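Local atomic coordinates of sperm-specific class P protein 34 (Caenorhabditis elegans, PDB entry 1M1S), a protein that is of unknown function but belongs to the major sperm protein family, whose best-known members build the filament system of crawling nematode sperm. Residues V43-N48 / D80-Q85; P55-V60 / D95-F100. One frame throughout, in Å; residues are numbered along the deposited sequence.

Interaction 1: residues V43-N48 / D80-Q85; sequences VKSSNN and DKIVIQ
The carboxylate of Asp80 and the amide of Asn47 are the flat groups that meet here, their planes turned 52° apart. Ser46 OG reaches Asp80 OD1 from the anti side at 2.9 Å, lying 25° out of the carboxylate plane, while a bond from Asn47 ND2 to Asp80 OD2 is weak and doubtful. Asn47 CB also packs against the carboxylate, 3.4 Å from Asp80 OD1. With OG held between the backbone N and the carbonyl carbon (chi1 77°), the Ser46 hydroxyl faces the neighbouring strand, where besides giving its proton to Asp80 it accepts the backbone N-H of Lys81 (N to Ser46 OG 3.1 Å). Were Asp80 replaced by an alanine, the Ser46 hydroxyl would probably lose this acceptor and a gap would open beside Asn47 CB. The backbone bond from Ser46 N to Lys81 O (3.0 Å) carries the pairing just beyond the end of strand 38-45. Further back, Lys44 and Val83 form an antiparallel hydrogen-bonded pair through Lys44 N to Val83 O and Val83 N to Lys44 O (2.8 Å), flanked by the non-hydrogen-bonded pairs Val43-Ile84 and Ser45-Ile82. Val43 and Ile82 point to the same face, and Val43 CG1 touches Ile82 CG2 at 3.6 Å. Val53, Leu68 and Ile70 continue this buried layer. On the other face, Lys44 and Val83 meet at their CB atoms, 4.2 Å apart, and the lysine chain, bent at chi3, runs over towards Gln85. Antiparallel neighbouring strands, not consecutive in the chain, with one apolar face turned inward and a more polar face outward, their pairing prolonged past the strand end by Ser46 and Asp80, fit the immunoglobulin-like beta sandwich of the major sperm protein domain.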
loop_
_atom_site.group_PDB
_atom_site.type_symbol
_atom_site.label_atom_id
_atom_site.label_comp_id
_atom_site.label_asym_id
_atom_site.label_seq_id
_atom_site.Cartn_x
_atom_site.Cartn_y
_atom_site.Cartn_z
ATOM N N VAL A 43 4.514 2.694 0.821
ATOM C CA VAL A 43 4.034 1.605 1.686
ATOM C C VAL A 43 4.922 1.332 2.922
ATOM O O VAL A 43 6.042 0.835 2.801
ATOM C CB VAL A 43 3.829 0.317 0.846
ATOM C CG1 VAL A 43 3.175 -0.774 1.655
ATOM C CG2 VAL A 43 2.994 0.637 -0.350
ATOM N N LYS A 44 4.399 1.680 4.101
ATOM C CA LYS A 44 5.082 1.510 5.384
ATOM C C LYS A 44 4.591 0.220 5.986
ATOM O O LYS A 44 3.396 0.034 6.181
ATOM C CB LYS A 44 4.782 2.697 6.300
ATOM C CG LYS A 44 5.121 4.016 5.643
ATOM C CD LYS A 44 4.496 5.186 6.351
ATOM C CE LYS A 44 5.437 5.786 7.377
ATOM N NZ LYS A 44 5.115 7.223 7.602
ATOM N N SER A 45 5.530 -0.665 6.269
ATOM C CA SER A 45 5.198 -1.967 6.796
ATOM C C SER A 45 5.652 -2.108 8.230
ATOM O O SER A 45 6.775 -1.752 8.554
ATOM C CB SER A 45 5.873 -3.013 5.915
ATOM O OG SER A 45 5.548 -4.330 6.305
ATOM N N SER A 46 4.801 -2.694 9.066
ATOM C CA SER A 46 5.083 -2.891 10.486
ATOM C C SER A 46 5.970 -4.092 10.719
ATOM O O SER A 46 6.855 -4.082 11.567
ATOM C CB SER A 46 3.781 -3.117 11.253
ATOM O OG SER A 46 3.321 -4.437 11.046
ATOM N N ASN A 47 5.750 -5.121 9.923
ATOM C CA ASN A 47 6.510 -6.332 10.093
ATOM C C ASN A 47 7.206 -6.798 8.841
ATOM O O ASN A 47 6.697 -7.638 8.090
ATOM C CB ASN A 47 5.601 -7.427 10.622
ATOM C CG ASN A 47 6.347 -8.687 10.978
ATOM O OD1 ASN A 47 7.567 -8.781 10.856
ATOM N ND2 ASN A 47 5.607 -9.684 11.372
ATOM N N ASN A 48 8.397 -6.273 8.640
ATOM C CA ASN A 48 9.185 -6.653 7.502
ATOM C C ASN A 48 9.940 -7.946 7.787
ATOM O O ASN A 48 11.129 -8.047 7.523
ATOM C CB ASN A 48 10.124 -5.514 7.200
ATOM C CG ASN A 48 9.725 -4.793 5.989
ATOM O OD1 ASN A 48 9.670 -5.375 4.912
ATOM N ND2 ASN A 48 9.417 -3.529 6.127
ATOM N N ASP A 80 -0.629 -7.234 12.331
ATOM C CA ASP A 80 0.329 -6.216 11.899
ATOM C C ASP A 80 -0.373 -5.267 10.945
ATOM O O ASP A 80 -1.534 -5.485 10.608
ATOM C CB ASP A 80 1.512 -6.881 11.211
ATOM C CG ASP A 80 2.463 -7.499 12.190
ATOM O OD1 ASP A 80 3.178 -6.738 12.857
ATOM O OD2 ASP A 80 2.478 -8.735 12.313
ATOM N N LYS A 81 0.307 -4.219 10.494
ATOM C CA LYS A 81 -0.342 -3.294 9.563
ATOM C C LYS A 81 0.581 -2.733 8.487
ATOM O O LYS A 81 1.810 -2.763 8.606
ATOM C CB LYS A 81 -0.980 -2.125 10.308
ATOM C CG LYS A 81 0.035 -1.269 11.049
ATOM C CD LYS A 81 -0.574 -0.016 11.587
ATOM C CE LYS A 81 0.357 0.605 12.570
ATOM N NZ LYS A 81 -0.156 1.941 12.871
ATOM N N ILE A 82 -0.044 -2.162 7.465
ATOM C CA ILE A 82 0.643 -1.534 6.340
ATOM C C ILE A 82 -0.019 -0.174 6.205
ATOM O O ILE A 82 -1.248 -0.081 6.236
ATOM C CB ILE A 82 0.395 -2.309 5.028
ATOM C CG1 ILE A 82 1.429 -3.408 4.857
ATOM C CG2 ILE A 82 0.386 -1.372 3.825
ATOM C CD1 ILE A 82 1.073 -4.321 3.758
ATOM N N VAL A 83 0.778 0.883 6.126
ATOM C CA VAL A 83 0.200 2.208 5.976
ATOM C C VAL A 83 0.567 2.734 4.611
ATOM O O VAL A 83 1.747 2.914 4.316
ATOM C CB VAL A 83 0.697 3.203 7.063
ATOM C CG1 VAL A 83 -0.031 4.528 6.932
ATOM C CG2 VAL A 83 0.418 2.661 8.431
ATOM N N ILE A 84 -0.437 2.967 3.774
ATOM C CA ILE A 84 -0.176 3.487 2.442
ATOM C C ILE A 84 -0.386 4.982 2.480
ATOM O O ILE A 84 -1.452 5.447 2.872
ATOM C CB ILE A 84 -1.104 2.866 1.373
ATOM C CG1 ILE A 84 -0.988 1.356 1.401
ATOM C CG2 ILE A 84 -0.707 3.339 -0.030
ATOM C CD1 ILE A 84 -2.139 0.722 0.776
ATOM N N GLN A 85 0.674 5.725 2.181
ATOM C CA GLN A 85 0.601 7.186 2.127
ATOM C C GLN A 85 0.515 7.532 0.653
ATOM O O GLN A 85 1.041 6.782 -0.174
ATOM C CB GLN A 85 1.859 7.834 2.707
ATOM C CG GLN A 85 2.133 7.530 4.183
ATOM C CD GLN A 85 3.161 8.473 4.792
ATOM O OE1 GLN A 85 4.082 8.925 4.109
ATOM N NE2 GLN A 85 2.989 8.799 6.080
#

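Interaction 2: residues P55-V60 / D95-F100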
loop_
_atom_site.group_PDB
_atom_site.type_symbol
_atom_site.label_atom_id
_atom_site.label_comp_id
_atom_site.label_asym_id
_atom_site.label_seq_id
_atom_site.Cartn_x
_atom_site.Cartn_y
_atom_site.Cartn_z
ATOM N N PRO A 55 4.745 -3.307 -4.540
ATOM C CA PRO A 55 5.992 -2.524 -4.489
ATOM C C PRO A 55 6.008 -1.739 -3.192
ATOM O O PRO A 55 5.152 -1.951 -2.346
ATOM C CB PRO A 55 5.831 -1.587 -5.700
ATOM C CG PRO A 55 4.464 -1.864 -6.292
ATOM C CD PRO A 55 3.696 -2.570 -5.232
ATOM N N VAL A 56 7.006 -0.884 -2.989
ATOM C CA VAL A 56 7.040 -0.070 -1.780
ATOM C C VAL A 56 6.522 1.297 -2.191
ATOM O O VAL A 56 5.703 1.905 -1.501
ATOM C CB VAL A 56 8.444 0.061 -1.198
ATOM C CG1 VAL A 56 8.407 0.936 0.040
ATOM C CG2 VAL A 56 8.980 -1.298 -0.858
ATOM N N TYR A 57 7.006 1.749 -3.343
ATOM C CA TYR A 57 6.605 3.014 -3.944
ATOM C C TYR A 57 5.893 2.734 -5.257
ATOM O O TYR A 57 5.969 1.625 -5.781
ATOM C CB TYR A 57 7.828 3.881 -4.196
ATOM C CG TYR A 57 8.371 4.486 -2.923
ATOM C CD1 TYR A 57 9.299 3.801 -2.140
ATOM C CD2 TYR A 57 7.923 5.737 -2.469
ATOM C CE1 TYR A 57 9.756 4.335 -0.945
ATOM C CE2 TYR A 57 8.380 6.274 -1.267
ATOM C CZ TYR A 57 9.296 5.565 -0.515
ATOM O OH TYR A 57 9.746 6.058 0.683
ATOM N N GLY A 58 5.159 3.709 -5.779
ATOM C CA GLY A 58 4.481 3.480 -7.051
ATOM C C GLY A 58 3.431 4.494 -7.451
ATOM O O GLY A 58 2.916 5.225 -6.601
ATOM N N PHE A 59 3.083 4.510 -8.737
ATOM C CA PHE A 59 2.080 5.436 -9.230
ATOM C C PHE A 59 0.758 4.777 -9.449
ATOM O O PHE A 59 0.683 3.556 -9.486
ATOM C CB PHE A 59 2.530 6.054 -10.534
ATOM C CG PHE A 59 3.652 6.988 -10.365
ATOM C CD1 PHE A 59 4.869 6.734 -10.953
ATOM C CD2 PHE A 59 3.498 8.130 -9.603
ATOM C CE1 PHE A 59 5.933 7.589 -10.771
ATOM C CE2 PHE A 59 4.559 9.001 -9.407
ATOM C CZ PHE A 59 5.782 8.732 -10.005
ATOM N N VAL A 60 -0.300 5.580 -9.419
ATOM C CA VAL A 60 -1.645 5.092 -9.713
ATOM C C VAL A 60 -2.207 6.180 -10.585
ATOM O O VAL A 60 -2.544 7.270 -10.108
ATOM C CB VAL A 60 -2.593 4.923 -8.497
ATOM C CG1 VAL A 60 -3.887 4.241 -8.957
ATOM C CG2 VAL A 60 -1.935 4.121 -7.381
ATOM N N ASP A 95 9.973 9.969 -10.386
ATOM C CA ASP A 95 10.171 9.209 -9.140
ATOM C C ASP A 95 8.966 9.190 -8.184
ATOM O O ASP A 95 8.423 10.238 -7.831
ATOM C CB ASP A 95 11.439 9.759 -8.432
ATOM C CG ASP A 95 11.895 8.915 -7.233
ATOM O OD1 ASP A 95 11.745 7.666 -7.241
ATOM O OD2 ASP A 95 12.421 9.526 -6.269
ATOM N N PRO A 96 8.549 7.986 -7.748
ATOM C CA PRO A 96 7.419 7.883 -6.841
ATOM C C PRO A 96 7.879 8.328 -5.472
ATOM O O PRO A 96 7.055 8.570 -4.602
ATOM C CB PRO A 96 7.111 6.387 -6.861
ATOM C CG PRO A 96 7.762 5.893 -8.120
ATOM C CD PRO A 96 9.019 6.639 -8.103
HETATM N N MSE A 97 9.197 8.421 -5.283
HETATM C CA MSE A 97 9.756 8.842 -4.000
HETATM C C MSE A 97 9.879 10.346 -3.822
HETATM O O MSE A 97 10.006 10.798 -2.687
HETATM C CB MSE A 97 11.127 8.213 -3.730
HETATM C CG MSE A 97 11.151 6.717 -3.798
HETATM SE SE MSE A 97 12.895 5.970 -3.274
HETATM C CE MSE A 97 13.089 4.794 -4.887
ATOM N N ALA A 98 9.882 11.105 -4.922
ATOM C CA ALA A 98 10.025 12.563 -4.866
ATOM C C ALA A 98 9.049 13.291 -3.933
ATOM O O ALA A 98 9.494 14.031 -3.046
ATOM C CB ALA A 98 10.012 13.166 -6.252
ATOM N N PRO A 99 7.719 13.042 -4.060
ATOM C CA PRO A 99 6.824 13.758 -3.139
ATOM C C PRO A 99 6.859 13.244 -1.683
ATOM O O PRO A 99 6.238 13.834 -0.815
ATOM C CB PRO A 99 5.444 13.580 -3.791
ATOM C CG PRO A 99 5.552 12.261 -4.403
ATOM C CD PRO A 99 6.929 12.275 -5.044
ATOM N N PHE A 100 7.592 12.161 -1.420
ATOM C CA PHE A 100 7.689 11.615 -0.057
ATOM C C PHE A 100 8.979 12.040 0.634
ATOM O O PHE A 100 8.980 12.310 1.832
ATOM C CB PHE A 100 7.504 10.092 -0.051
ATOM C CG PHE A 100 6.160 9.656 -0.561
ATOM C CD1 PHE A 100 6.054 8.983 -1.779
ATOM C CD2 PHE A 100 4.995 10.000 0.128
ATOM C CE1 PHE A 100 4.812 8.658 -2.328
ATOM C CE2 PHE A 100 3.738 9.685 -0.403
ATOM C CZ PHE A 100 3.648 9.011 -1.644
#
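Pro96 is the bump that fits between Tyr57 and Phe59, two aromatic side chains separated by Gly58. Its CB sits 3.5 Å from Gly58 N and also touches Tyr57 CB, while its CG packs 3.6 Å from Phe59 CE1; Pro96 CB stands over one face of Phe59, offset toward the rim, the two side chains crossing at about a right angle. The Gly58 backbone forms the floor of this hollow. Met97, modelled as selenomethionine, covers one face of Tyr57. Its CG stands almost on the ring normal, 3.5 Å from the centroid, a CH-pi contact, and SE follows at 4.5 Å from the same centroid in a Met-aromatic contact. Phe100 fills in at the edge of Tyr57, Phe100 CD1 lying 3.6 Å from Tyr57 CE2 and near the tyrosine plane, with the two ring planes 52° apart. A weak capping bond from Met97 N to Asp95 OD1 helps to shape the turn ahead of the short helix. Arg38 adds a cation-pi contact to Phe59. Between the two segments the chemistry is therefore one of shape and dispersion, so the fit of the proline and the methionine against the aromatic rings, rather than directed polar bonds, probably sets how the turn lies on the strand.

Followed from the N terminus, the chain reaches 43-48 at the end of strand 38-45, turns into strand 51-60, which carries 55-60, and passes through strand 65-72 before 80-85 closes the first loop as interaction 1. It then continues along strand 79-89 to 95-100, where interaction 2 closes a second loop. The segments alternate, so the two loops cross rather than nest. Interaction 1 joins neighbouring strands of the sheet, whereas interaction 2 sets the turn and short helix 98-101 on strand 51-60. Their centres lie about 15 Å apart, yet they touch: Val43 N probably bonds to Val56 O at 2.7 Å, and Phe100 packs against the Gln85 backbone.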